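PDB 3WCZ: aldo-keto reductase AKR2E4 from Bombyx mori, which catalyses NADP-dependent reduction of carbonyl compounds, with high activity toward 3-dehydroecdysone, and may take part in the regulation of molting. Local coordinates for residues A[19-24]-A[38-43]; A[50-55]-A[62-67]; A[100-105]-A[112-117]. All coordinates share one frame; numbering follows the deposited sequence.

In the fold
All three contacts are buried and join a strand of the parallel eight-stranded barrel to an outer helix, the helix following the strand in contacts 1 and 2 and preceding it in contact 3. Contacts 1 and 2 lie side by side, their centres about 6 Å apart, because strands 21-22 and 51-53 are neighbours. Both pack aliphatic groups outward, but backbone N-H groups in contact 1 and the Asp53 carboxylate in contact 2 bind the nicotinamide ribose. Contact 3 lies farther out, its centre about 16 Å from that of the chain against about 12 Å for the others, and binds no cofactor; there a leucine meets an aromatic ring and a water adds a polar link.

Contact 1. Residues A[19-24]-A[38-43]; sequences VALGTG and RQAVYW. With NAP (NADP nicotinamide-adenine-dinucleotide phosphate), chain B.
Leu21 carries its CG trans to the backbone N (chi1 179°), which directs the branched end toward helix 35-46, where CD2 does all the touching. On the helix, Val41 has CG1 trans to its own N (chi1 166°), leaving CG2 as the methyl that faces the strand. Leu21 CD2 lies 3.8 Å from Val41 CA and 3.9 Å from Val41 CG2. The same Leu21 CD2 is 3.7 Å from the carbonyl oxygen Ala40 O, so that one methyl rests on helix backbone as well as side chain. The CB of Ala40 completes this small apolar patch, 4.3 Å from Leu21 CD2. Thr23 adds its methyl at an oblique angle to Val41, with CG2 4.1 Å from Val41 CG2, while its hydroxyl turns to the neighbouring strand and bonds to Asp53 O. No hydrogen bond crosses between 19-24 and 38-43; the join is purely van der Waals.

The backbone at the end of the strand and just beyond it meets the cofactor. Gly24 N donates to O3D of the nicotinamide ribose of NADP at 2.8 Å. A weak bond runs from Thr23 N to O2D of the same sugar. Gly22 CA lies 3.3 Å from NADP O2D, a close approach of backbone to ribose.

This is the first strand-helix pair of the aldo-keto reductase TIM barrel, part of the beta-alpha-beta unit that ends in strand 51-53. Ile52 of that strand touches Leu21, Thr23 and Val41, Ile68 of helix 61-73 packs on Val41, and on another flank Ile266 of helix 263-270 meets Ala40.

Contact 2. Residues A[50-55]-A[62-67]; sequences RHIDTA and EQVGQG. With NAP (NADP nicotinamide-adenine-dinucleotide phosphate), chain B.
Val64 is the centre of this contact, its two methyls shared between Thr54 and Ile52. With CG1 trans to the backbone N (chi1 173°), the valine spreads its branches along the strand. CG2 goes to Thr54, meeting it tip to tip at 3.8 Å from Thr54 OG1 and 4.0 Å from Thr54 CB. CG1 goes to Ile52, whose CG2 methyl lies 4.0 Å away, the two side chains running past each other in opposite directions. The hydroxyl of Thr54 therefore sits against a methyl in a buried place; its polar partners lie elsewhere, in weak hydrogen bonds to Thr23 OG1 and Asp60 OD1. No hydrogen bond links 50-55 with 62-67.

Strand 51-53 and helix 61-73 form the second strand-helix pair of the TIM barrel, within the beta-alpha-beta unit that continues to strand 83-88. As expected for such a barrel, Ile52 and Thr54 face the helix layer, whereas Asp53 between them points inward to the cofactor.

Asp53 OD2 accepts a hydrogen bond from O2D of the nicotinamide ribose of NADP at 2.7 Å. The same carboxylate oxygen forms a salt bridge with Lys87, and OD1 is bonded to Gln180 NE2, so both oxygens are held and the carboxylate is fixed in its rotation. Lys87 NZ also bonds to Thr54 O, tying the lysine to the backbone of the residue that follows the aspartate.

Contact 3. Residues A[100-105]-A[112-117]; sequences PALQES and DYIDLY
One face of the Tyr117 ring is covered by Leu102, whose CD1 methyl stands 3.8 Å from the ring centroid and only 10° off the normal, a CH-pi contact squarely over the centre. At the edge of the ring, in its plane, lies a water bound to the hydroxyl. The leucine does more than touch with one methyl: its CB comes 3.7 Å from Tyr117 CE2, so the side chain runs over the ring from its phenolic end toward its middle, opposite in direction to the tyrosine. A chi1 of 174° on Leu102, with CG trans to N, carries CD1 inward from helix 95-109. There CD1 also meets Ile114, whose CG2 methyl lies 3.8 Å away, so this one methyl touches both the ring and the isoleucine, whose side chain crosses that of the leucine at a slant.

The phenol of Tyr117 reaches the helix itself. Its OH lies 3.7 Å from Ala101 CB and close to the backbone of Leu102, yet the angle there is too poor for a hydrogen bond. The polar link goes through the water instead, which is 2.7 Å from Tyr117 OH and donates to Ser105 OG at 2.7 Å. Ser105 OG is in turn hydrogen-bonded to Glu61, so the short chain of polar groups reaches from the strand, by way of Ser105 of this helix, to Glu61 at the start of helix 61-73.

The contact closes the beta-alpha-beta unit of strand 83-88, helix 95-109 and strand 114-119 in the TIM barrel. Leu88 of strand 83-88 touches both Ala101 and Tyr117, and Ala152 of strand 152-158 packs on Leu102, Ile114 and Tyr117. From within helix 95-109 itself, Val98 reaches the tyrosine, while Leu106 and Leu109 reach Ile114.

Contact 1. Residues A[19-24]-A[38-43]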
loop_
_atom_site.group_PDB
_atom_site.type_symbol
_atom_site.label_atom_id
_atom_site.label_comp_id
_atom_site.label_asym_id
_atom_site.label_seq_id
_atom_site.Cartn_x
_atom_site.Cartn_y
_atom_site.Cartn_z
ATOM N N VAL A 19 4.154 0.083 -8.994
ATOM C CA VAL A 19 3.190 -0.972 -8.681
ATOM C C VAL A 19 3.789 -1.826 -7.574
ATOM O O VAL A 19 4.934 -2.224 -7.677
ATOM C CB VAL A 19 2.864 -1.861 -9.899
ATOM C CG1 VAL A 19 1.879 -2.914 -9.524
ATOM C CG2 VAL A 19 2.340 -1.002 -11.083
ATOM N N ALA A 20 3.012 -2.093 -6.527
ATOM C CA ALA A 20 3.416 -2.979 -5.441
ATOM C C ALA A 20 2.498 -4.168 -5.346
ATOM O O ALA A 20 1.281 -4.035 -5.490
ATOM C CB ALA A 20 3.417 -2.223 -4.112
ATOM N N LEU A 21 3.081 -5.331 -5.085
ATOM C CA LEU A 21 2.271 -6.498 -4.744
ATOM C C LEU A 21 1.710 -6.377 -3.336
ATOM O O LEU A 21 2.472 -6.209 -2.384
ATOM C CB LEU A 21 3.083 -7.779 -4.845
ATOM C CG LEU A 21 2.293 -9.050 -4.483
ATOM C CD1 LEU A 21 1.271 -9.409 -5.574
ATOM C CD2 LEU A 21 3.190 -10.225 -4.219
ATOM N N GLY A 22 0.399 -6.461 -3.195
ATOM C CA GLY A 22 -0.192 -6.519 -1.876
ATOM C C GLY A 22 -0.127 -7.894 -1.252
ATOM O O GLY A 22 -0.343 -8.905 -1.930
ATOM N N THR A 23 0.185 -7.931 0.039
ATOM C CA THR A 23 0.252 -9.189 0.786
ATOM C C THR A 23 -0.634 -9.183 2.010
ATOM O O THR A 23 -0.498 -10.056 2.878
ATOM C CB THR A 23 1.698 -9.561 1.164
ATOM O OG1 THR A 23 2.232 -8.637 2.128
ATOM C CG2 THR A 23 2.614 -9.605 -0.072
ATOM N N GLY A 24 -1.569 -8.253 2.089
ATOM C CA GLY A 24 -2.596 -8.341 3.113
ATOM C C GLY A 24 -3.523 -9.494 2.787
ATOM O O GLY A 24 -3.678 -9.904 1.612
ATOM N N ARG A 38 4.033 -16.595 -0.028
ATOM C CA ARG A 38 5.391 -16.860 -0.462
ATOM C C ARG A 38 5.406 -17.077 -1.965
ATOM O O ARG A 38 6.191 -16.462 -2.700
ATOM C CB ARG A 38 5.967 -18.094 0.254
ATOM C CG ARG A 38 7.295 -18.560 -0.308
ATOM C CD ARG A 38 7.652 -20.012 0.114
ATOM N NE ARG A 38 6.629 -20.930 -0.381
ATOM C CZ ARG A 38 6.499 -21.262 -1.653
ATOM N NH1 ARG A 38 7.370 -20.852 -2.558
ATOM N NH2 ARG A 38 5.486 -22.023 -2.022
ATOM N N GLN A 39 4.494 -17.915 -2.451
ATOM C CA GLN A 39 4.433 -18.194 -3.879
ATOM C C GLN A 39 4.085 -16.944 -4.685
ATOM O O GLN A 39 4.651 -16.721 -5.758
ATOM C CB GLN A 39 3.405 -19.304 -4.130
ATOM C CG GLN A 39 3.370 -19.799 -5.580
ATOM C CD GLN A 39 4.695 -20.417 -5.994
ATOM O OE1 GLN A 39 5.156 -21.377 -5.371
ATOM N NE2 GLN A 39 5.343 -19.846 -7.004
ATOM N N ALA A 40 3.158 -16.131 -4.174
ATOM C CA ALA A 40 2.757 -14.908 -4.874
ATOM C C ALA A 40 3.924 -13.931 -4.993
ATOM O O ALA A 40 4.119 -13.312 -6.028
ATOM C CB ALA A 40 1.623 -14.249 -4.145
ATOM N N VAL A 41 4.678 -13.766 -3.909
ATOM C CA VAL A 41 5.858 -12.897 -3.939
ATOM C C VAL A 41 6.853 -13.369 -4.987
ATOM O O VAL A 41 7.378 -12.569 -5.783
ATOM C CB VAL A 41 6.502 -12.798 -2.544
ATOM C CG1 VAL A 41 7.905 -12.186 -2.605
ATOM C CG2 VAL A 41 5.605 -11.967 -1.650
ATOM N N TYR A 42 7.112 -14.669 -5.004
ATOM C CA TYR A 42 8.001 -15.227 -6.015
ATOM C C TYR A 42 7.499 -14.984 -7.438
ATOM O O TYR A 42 8.222 -14.504 -8.295
ATOM C CB TYR A 42 8.216 -16.719 -5.770
ATOM C CG TYR A 42 9.279 -17.296 -6.665
ATOM C CD1 TYR A 42 10.603 -17.312 -6.261
ATOM C CD2 TYR A 42 8.966 -17.765 -7.940
ATOM C CE1 TYR A 42 11.600 -17.802 -7.084
ATOM C CE2 TYR A 42 9.950 -18.260 -8.767
ATOM C CZ TYR A 42 11.263 -18.290 -8.322
ATOM O OH TYR A 42 12.266 -18.783 -9.131
ATOM N N TRP A 43 6.234 -15.317 -7.683
ATOM C CA TRP A 43 5.661 -15.116 -8.996
ATOM C C TRP A 43 5.694 -13.638 -9.430
ATOM O O TRP A 43 5.915 -13.310 -10.597
ATOM C CB TRP A 43 4.220 -15.605 -9.016
ATOM C CG TRP A 43 4.053 -17.064 -9.237
ATOM C CD1 TRP A 43 4.930 -17.906 -9.858
ATOM C CD2 TRP A 43 2.902 -17.849 -8.886
ATOM N NE1 TRP A 43 4.387 -19.175 -9.931
ATOM C CE2 TRP A 43 3.153 -19.168 -9.336
ATOM C CE3 TRP A 43 1.700 -17.575 -8.230
ATOM C CZ2 TRP A 43 2.245 -20.207 -9.142
ATOM C CZ3 TRP A 43 0.788 -18.615 -8.050
ATOM C CH2 TRP A 43 1.071 -19.909 -8.502
HETATM P PA NAP B . -7.245 -5.622 -3.606
HETATM O O1A NAP B . -5.916 -5.666 -4.237
HETATM O O2A NAP B . -8.048 -4.418 -3.522
HETATM O O5B NAP B . -8.183 -6.778 -4.073
HETATM C C5B NAP B . -7.743 -8.102 -4.107
HETATM C C4B NAP B . -8.756 -9.078 -4.686
HETATM O O4B NAP B . -8.875 -8.859 -6.105
HETATM C C3B NAP B . -8.473 -10.518 -4.488
HETATM O O3B NAP B . -9.706 -11.154 -4.256
HETATM C C2B NAP B . -7.877 -10.913 -5.752
HETATM O O2B NAP B . -7.998 -12.290 -6.050
HETATM C C1B NAP B . -8.614 -10.075 -6.764
HETATM N N9A NAP B . -7.899 -9.729 -7.974
HETATM C C8A NAP B . -6.602 -9.362 -8.044
HETATM N N7A NAP B . -6.273 -8.994 -9.266
HETATM C C5A NAP B . -7.390 -9.128 -10.048
HETATM C C6A NAP B . -7.652 -8.896 -11.401
HETATM N N6A NAP B . -6.696 -8.462 -12.324
HETATM N N1A NAP B . -8.904 -9.145 -11.823
HETATM C C2A NAP B . -9.846 -9.571 -10.982
HETATM N N3A NAP B . -9.635 -9.793 -9.673
HETATM C C4A NAP B . -8.400 -9.556 -9.206
HETATM O O3 NAP B . -7.019 -6.171 -2.098
HETATM P PN NAP B . -6.623 -5.619 -0.657
HETATM O O1N NAP B . -5.875 -6.732 -0.020
HETATM O O2N NAP B . -7.860 -5.106 -0.008
HETATM O O5D NAP B . -5.673 -4.365 -0.881
HETATM C C5D NAP B . -4.450 -4.499 -1.524
HETATM C C4D NAP B . -3.212 -4.366 -0.628
HETATM O O4D NAP B . -3.121 -3.071 -0.063
HETATM C C3D NAP B . -3.198 -5.266 0.566
HETATM O O3D NAP B . -2.969 -6.620 0.229
HETATM C C2D NAP B . -2.184 -4.644 1.388
HETATM O O2D NAP B . -0.904 -4.896 0.880
HETATM C C1D NAP B . -2.551 -3.183 1.246
HETATM N N1N NAP B . -3.486 -2.596 2.213
HETATM C C2N NAP B . -3.039 -1.738 3.147
HETATM C C3N NAP B . -3.916 -1.176 4.040
HETATM C C7N NAP B . -3.353 -0.203 5.005
HETATM O O7N NAP B . -2.280 0.413 4.794
HETATM N N7N NAP B . -4.129 0.101 6.066
HETATM C C4N NAP B . -5.277 -1.535 4.051
HETATM C C5N NAP B . -5.740 -2.416 3.065
HETATM C C6N NAP B . -4.806 -2.919 2.168
HETATM P P2B NAP B . -6.734 -13.212 -6.393
HETATM O O1X NAP B . -7.355 -14.614 -6.552
HETATM O O2X NAP B . -6.170 -12.751 -7.666
HETATM O O3X NAP B . -5.783 -13.121 -5.226
#

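Contact 2. Residues A[50-55]-A[62-67]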
loop_
_atom_site.group_PDB
_atom_site.type_symbol
_atom_site.label_atom_id
_atom_site.label_comp_id
_atom_site.label_asym_id
_atom_site.label_seq_id
_atom_site.Cartn_x
_atom_site.Cartn_y
_atom_site.Cartn_z
ATOM N N ARG A 50 9.065 -5.348 -8.547
ATOM C CA ARG A 50 10.218 -5.049 -7.722
ATOM C C ARG A 50 9.782 -4.352 -6.441
ATOM O O ARG A 50 10.628 -3.780 -5.747
ATOM C CB ARG A 50 11.197 -4.152 -8.485
ATOM C CG ARG A 50 11.809 -4.817 -9.736
ATOM C CD ARG A 50 12.655 -6.024 -9.378
ATOM N NE ARG A 50 13.283 -6.652 -10.544
ATOM C CZ ARG A 50 12.809 -7.726 -11.161
ATOM N NH1 ARG A 50 11.674 -8.283 -10.771
ATOM N NH2 ARG A 50 13.488 -8.246 -12.192
ATOM N N HIS A 51 8.503 -4.317 -6.137
ATOM C CA HIS A 51 8.000 -3.669 -4.925
ATOM C C HIS A 51 6.965 -4.583 -4.286
ATOM O O HIS A 51 6.021 -4.998 -4.954
ATOM C CB HIS A 51 7.409 -2.286 -5.295
ATOM C CG HIS A 51 6.919 -1.448 -4.140
ATOM N ND1 HIS A 51 6.398 -0.190 -4.342
ATOM C CD2 HIS A 51 6.834 -1.659 -2.803
ATOM C CE1 HIS A 51 6.018 0.335 -3.195
ATOM N NE2 HIS A 51 6.285 -0.530 -2.237
ATOM N N ILE A 52 7.180 -4.916 -3.004
ATOM C CA ILE A 52 6.266 -5.750 -2.223
ATOM C C ILE A 52 5.797 -4.932 -1.031
ATOM O O ILE A 52 6.640 -4.333 -0.362
ATOM C CB ILE A 52 6.929 -7.031 -1.686
ATOM C CG1 ILE A 52 7.707 -7.781 -2.778
ATOM C CG2 ILE A 52 5.885 -7.909 -1.023
ATOM C CD1 ILE A 52 6.888 -8.338 -3.922
ATOM N N ASP A 53 4.486 -4.917 -0.772
ATOM C CA ASP A 53 3.880 -4.241 0.385
ATOM C C ASP A 53 3.419 -5.291 1.387
ATOM O O ASP A 53 2.644 -6.182 1.024
ATOM C CB ASP A 53 2.667 -3.387 -0.027
ATOM C CG ASP A 53 2.058 -2.668 1.146
ATOM O OD1 ASP A 53 2.604 -1.615 1.520
ATOM O OD2 ASP A 53 1.044 -3.145 1.705
ATOM N N THR A 54 3.915 -5.209 2.619
ATOM C CA THR A 54 3.502 -6.087 3.692
ATOM C C THR A 54 3.358 -5.289 4.977
ATOM O O THR A 54 3.366 -4.063 4.961
ATOM C CB THR A 54 4.476 -7.298 3.800
ATOM O OG1 THR A 54 3.936 -8.308 4.668
ATOM C CG2 THR A 54 5.831 -6.925 4.308
ATOM N N ALA A 55 3.183 -5.995 6.098
ATOM C CA ALA A 55 2.951 -5.342 7.390
ATOM C C ALA A 55 3.131 -6.346 8.496
ATOM O O ALA A 55 2.837 -7.534 8.329
ATOM C CB ALA A 55 1.568 -4.759 7.470
ATOM N N GLU A 62 7.079 -13.544 7.330
ATOM C CA GLU A 62 7.914 -14.712 7.141
ATOM C C GLU A 62 7.761 -15.264 5.720
ATOM O O GLU A 62 8.761 -15.601 5.064
ATOM C CB GLU A 62 7.546 -15.781 8.182
ATOM C CG GLU A 62 8.181 -17.154 7.975
ATOM C CD GLU A 62 7.778 -18.155 9.064
ATOM O OE1 GLU A 62 7.039 -17.769 10.001
ATOM O OE2 GLU A 62 8.216 -19.322 8.994
ATOM N N GLN A 63 6.527 -15.349 5.234
ATOM C CA GLN A 63 6.254 -15.843 3.887
ATOM C C GLN A 63 6.831 -14.890 2.832
ATOM O O GLN A 63 7.406 -15.321 1.833
ATOM C CB GLN A 63 4.761 -16.000 3.652
ATOM C CG GLN A 63 4.147 -17.232 4.287
ATOM C CD GLN A 63 4.222 -17.229 5.798
ATOM O OE1 GLN A 63 3.987 -16.219 6.452
ATOM N NE2 GLN A 63 4.572 -18.382 6.370
ATOM N N VAL A 64 6.668 -13.587 3.043
ATOM C CA VAL A 64 7.263 -12.610 2.154
ATOM C C VAL A 64 8.777 -12.795 2.102
ATOM O O VAL A 64 9.375 -12.787 1.030
ATOM C CB VAL A 64 6.879 -11.187 2.578
ATOM C CG1 VAL A 64 7.637 -10.183 1.755
ATOM C CG2 VAL A 64 5.388 -10.968 2.455
ATOM N N GLY A 65 9.387 -12.981 3.266
ATOM C CA GLY A 65 10.804 -13.224 3.322
ATOM C C GLY A 65 11.231 -14.492 2.630
ATOM O O GLY A 65 12.273 -14.530 1.996
ATOM N N GLN A 66 10.427 -15.540 2.755
ATOM C CA GLN A 66 10.693 -16.804 2.054
ATOM C C GLN A 66 10.677 -16.595 0.538
ATOM O O GLN A 66 11.548 -17.106 -0.156
ATOM C CB GLN A 66 9.687 -17.900 2.467
ATOM C CG GLN A 66 9.868 -18.402 3.888
ATOM C CD GLN A 66 8.665 -19.229 4.347
ATOM O OE1 GLN A 66 7.567 -19.153 3.798
ATOM N NE2 GLN A 66 8.882 -20.045 5.376
ATOM N N GLY A 67 9.681 -15.874 0.036
ATOM C CA GLY A 67 9.559 -15.614 -1.384
ATOM C C GLY A 67 10.699 -14.784 -1.918
ATOM O O GLY A 67 11.261 -15.086 -2.972
HETATM P PA NAP B . -7.245 -5.622 -3.606
HETATM O O1A NAP B . -5.916 -5.666 -4.237
HETATM O O2A NAP B . -8.048 -4.418 -3.522
HETATM O O5B NAP B . -8.183 -6.778 -4.073
HETATM C C5B NAP B . -7.743 -8.102 -4.107
HETATM C C4B NAP B . -8.756 -9.078 -4.686
HETATM O O4B NAP B . -8.875 -8.859 -6.105
HETATM C C3B NAP B . -8.473 -10.518 -4.488
HETATM O O3B NAP B . -9.706 -11.154 -4.256
HETATM C C2B NAP B . -7.877 -10.913 -5.752
HETATM O O2B NAP B . -7.998 -12.290 -6.050
HETATM C C1B NAP B . -8.614 -10.075 -6.764
HETATM N N9A NAP B . -7.899 -9.729 -7.974
HETATM C C8A NAP B . -6.602 -9.362 -8.044
HETATM N N7A NAP B . -6.273 -8.994 -9.266
HETATM C C5A NAP B . -7.390 -9.128 -10.048
HETATM C C6A NAP B . -7.652 -8.896 -11.401
HETATM N N6A NAP B . -6.696 -8.462 -12.324
HETATM N N1A NAP B . -8.904 -9.145 -11.823
HETATM C C2A NAP B . -9.846 -9.571 -10.982
HETATM N N3A NAP B . -9.635 -9.793 -9.673
HETATM C C4A NAP B . -8.400 -9.556 -9.206
HETATM O O3 NAP B . -7.019 -6.171 -2.098
HETATM P PN NAP B . -6.623 -5.619 -0.657
HETATM O O1N NAP B . -5.875 -6.732 -0.020
HETATM O O2N NAP B . -7.860 -5.106 -0.008
HETATM O O5D NAP B . -5.673 -4.365 -0.881
HETATM C C5D NAP B . -4.450 -4.499 -1.524
HETATM C C4D NAP B . -3.212 -4.366 -0.628
HETATM O O4D NAP B . -3.121 -3.071 -0.063
HETATM C C3D NAP B . -3.198 -5.266 0.566
HETATM O O3D NAP B . -2.969 -6.620 0.229
HETATM C C2D NAP B . -2.184 -4.644 1.388
HETATM O O2D NAP B . -0.904 -4.896 0.880
HETATM C C1D NAP B . -2.551 -3.183 1.246
HETATM N N1N NAP B . -3.486 -2.596 2.213
HETATM C C2N NAP B . -3.039 -1.738 3.147
HETATM C C3N NAP B . -3.916 -1.176 4.040
HETATM C C7N NAP B . -3.353 -0.203 5.005
HETATM O O7N NAP B . -2.280 0.413 4.794
HETATM N N7N NAP B . -4.129 0.101 6.066
HETATM C C4N NAP B . -5.277 -1.535 4.051
HETATM C C5N NAP B . -5.740 -2.416 3.065
HETATM C C6N NAP B . -4.806 -2.919 2.168
HETATM P P2B NAP B . -6.734 -13.212 -6.393
HETATM O O1X NAP B . -7.355 -14.614 -6.552
HETATM O O2X NAP B . -6.170 -12.751 -7.666
HETATM O O3X NAP B . -5.783 -13.121 -5.226
#

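Contact 3. Residues A[100-105]-A[112-117]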
loop_
_atom_site.group_PDB
_atom_site.type_symbol
_atom_site.label_atom_id
_atom_site.label_comp_id
_atom_site.label_asym_id
_atom_site.label_seq_id
_atom_site.Cartn_x
_atom_site.Cartn_y
_atom_site.Cartn_z
ATOM N N PRO A 100 12.967 -1.307 17.682
ATOM C CA PRO A 100 12.838 -2.744 17.927
ATOM C C PRO A 100 11.732 -3.409 17.100
ATOM O O PRO A 100 11.896 -4.564 16.687
ATOM C CB PRO A 100 12.554 -2.808 19.438
ATOM C CG PRO A 100 13.244 -1.597 19.985
ATOM C CD PRO A 100 13.029 -0.533 18.938
ATOM N N ALA A 101 10.619 -2.718 16.877
ATOM C CA ALA A 101 9.562 -3.315 16.064
ATOM C C ALA A 101 10.055 -3.533 14.628
ATOM O O ALA A 101 9.751 -4.549 13.993
ATOM C CB ALA A 101 8.312 -2.447 16.069
ATOM N N LEU A 102 10.812 -2.574 14.123
ATOM C CA LEU A 102 11.387 -2.714 12.777
ATOM C C LEU A 102 12.390 -3.865 12.733
ATOM O O LEU A 102 12.402 -4.662 11.784
ATOM C CB LEU A 102 12.024 -1.424 12.317
ATOM C CG LEU A 102 12.778 -1.469 10.981
ATOM C CD1 LEU A 102 11.902 -1.960 9.845
ATOM C CD2 LEU A 102 13.287 -0.104 10.629
ATOM N N GLN A 103 13.224 -3.978 13.766
ATOM C CA GLN A 103 14.196 -5.058 13.801
ATOM C C GLN A 103 13.488 -6.416 13.822
ATOM O O GLN A 103 13.962 -7.380 13.219
ATOM C CB GLN A 103 15.099 -4.906 15.028
ATOM C CG GLN A 103 16.021 -3.699 14.967
ATOM C CD GLN A 103 16.755 -3.433 16.292
ATOM O OE1 GLN A 103 16.165 -3.527 17.360
ATOM N NE2 GLN A 103 18.027 -3.090 16.205
ATOM N N GLU A 104 12.353 -6.498 14.507
ATOM C CA GLU A 104 11.571 -7.717 14.515
ATOM C C GLU A 104 11.030 -8.023 13.115
ATOM O O GLU A 104 11.095 -9.171 12.641
ATOM C CB GLU A 104 10.449 -7.619 15.557
ATOM C CG GLU A 104 9.503 -8.765 15.608
ATOM C CD GLU A 104 8.550 -8.657 16.792
ATOM O OE1 GLU A 104 8.955 -8.061 17.824
ATOM O OE2 GLU A 104 7.412 -9.168 16.697
ATOM N N SER A 105 10.469 -7.025 12.435
ATOM C CA SER A 105 10.026 -7.213 11.056
ATOM C C SER A 105 11.167 -7.680 10.155
ATOM O O SER A 105 10.986 -8.594 9.335
ATOM C CB SER A 105 9.434 -5.916 10.517
ATOM O OG SER A 105 8.105 -5.729 10.926
ATOM N N ASP A 112 18.260 -7.033 6.060
ATOM C CA ASP A 112 19.087 -6.166 6.891
ATOM C C ASP A 112 18.557 -4.726 6.954
ATOM O O ASP A 112 18.944 -3.957 7.830
ATOM C CB ASP A 112 20.507 -6.097 6.343
ATOM C CG ASP A 112 21.179 -7.445 6.276
ATOM O OD1 ASP A 112 21.168 -8.165 7.289
ATOM O OD2 ASP A 112 21.702 -7.786 5.192
ATOM N N TYR A 113 17.692 -4.357 6.016
ATOM C CA TYR A 113 17.101 -3.034 5.973
ATOM C C TYR A 113 15.784 -3.148 5.216
ATOM O O TYR A 113 15.572 -4.105 4.471
ATOM C CB TYR A 113 18.036 -2.012 5.270
ATOM C CG TYR A 113 18.175 -2.240 3.775
ATOM C CD1 TYR A 113 19.078 -3.162 3.295
ATOM C CD2 TYR A 113 17.381 -1.556 2.854
ATOM C CE1 TYR A 113 19.205 -3.409 1.943
ATOM C CE2 TYR A 113 17.500 -1.792 1.490
ATOM C CZ TYR A 113 18.412 -2.733 1.039
ATOM O OH TYR A 113 18.557 -2.975 -0.317
ATOM N N ILE A 114 14.907 -2.181 5.461
ATOM C CA ILE A 114 13.653 -2.053 4.731
ATOM C C ILE A 114 13.753 -0.814 3.846
ATOM O O ILE A 114 14.400 0.176 4.202
ATOM C CB ILE A 114 12.439 -1.956 5.724
ATOM C CG1 ILE A 114 11.128 -2.335 5.037
ATOM C CG2 ILE A 114 12.313 -0.588 6.348
ATOM C CD1 ILE A 114 10.996 -3.790 4.824
ATOM N N ASP A 115 13.151 -0.866 2.667
ATOM C CA ASP A 115 13.184 0.290 1.774
ATOM C C ASP A 115 12.226 1.364 2.231
ATOM O O ASP A 115 12.531 2.547 2.148
ATOM C CB ASP A 115 12.885 -0.168 0.346
ATOM C CG ASP A 115 13.958 -1.057 -0.173
ATOM O OD1 ASP A 115 14.981 -0.502 -0.676
ATOM O OD2 ASP A 115 13.846 -2.290 -0.013
ATOM N N LEU A 116 11.065 0.969 2.755
ATOM C CA LEU A 116 10.062 1.923 3.233
ATOM C C LEU A 116 9.409 1.347 4.469
ATOM O O LEU A 116 8.893 0.246 4.447
ATOM C CB LEU A 116 9.001 2.173 2.150
ATOM C CG LEU A 116 7.882 3.133 2.512
ATOM C CD1 LEU A 116 8.348 4.498 2.901
ATOM C CD2 LEU A 116 6.957 3.232 1.320
ATOM N N TYR A 117 9.462 2.104 5.557
ATOM C CA TYR A 117 8.736 1.780 6.784
ATOM C C TYR A 117 7.642 2.806 6.982
ATOM O O TYR A 117 7.874 4.015 6.897
ATOM C CB TYR A 117 9.674 1.794 7.969
ATOM C CG TYR A 117 9.227 1.007 9.173
ATOM C CD1 TYR A 117 8.581 -0.208 9.045
ATOM C CD2 TYR A 117 9.503 1.441 10.461
ATOM C CE1 TYR A 117 8.215 -0.957 10.149
ATOM C CE2 TYR A 117 9.135 0.704 11.570
ATOM C CZ TYR A 117 8.495 -0.497 11.405
ATOM O OH TYR A 117 8.174 -1.226 12.536
HETATM O O HOH W 1 6.811 -3.542 11.961
#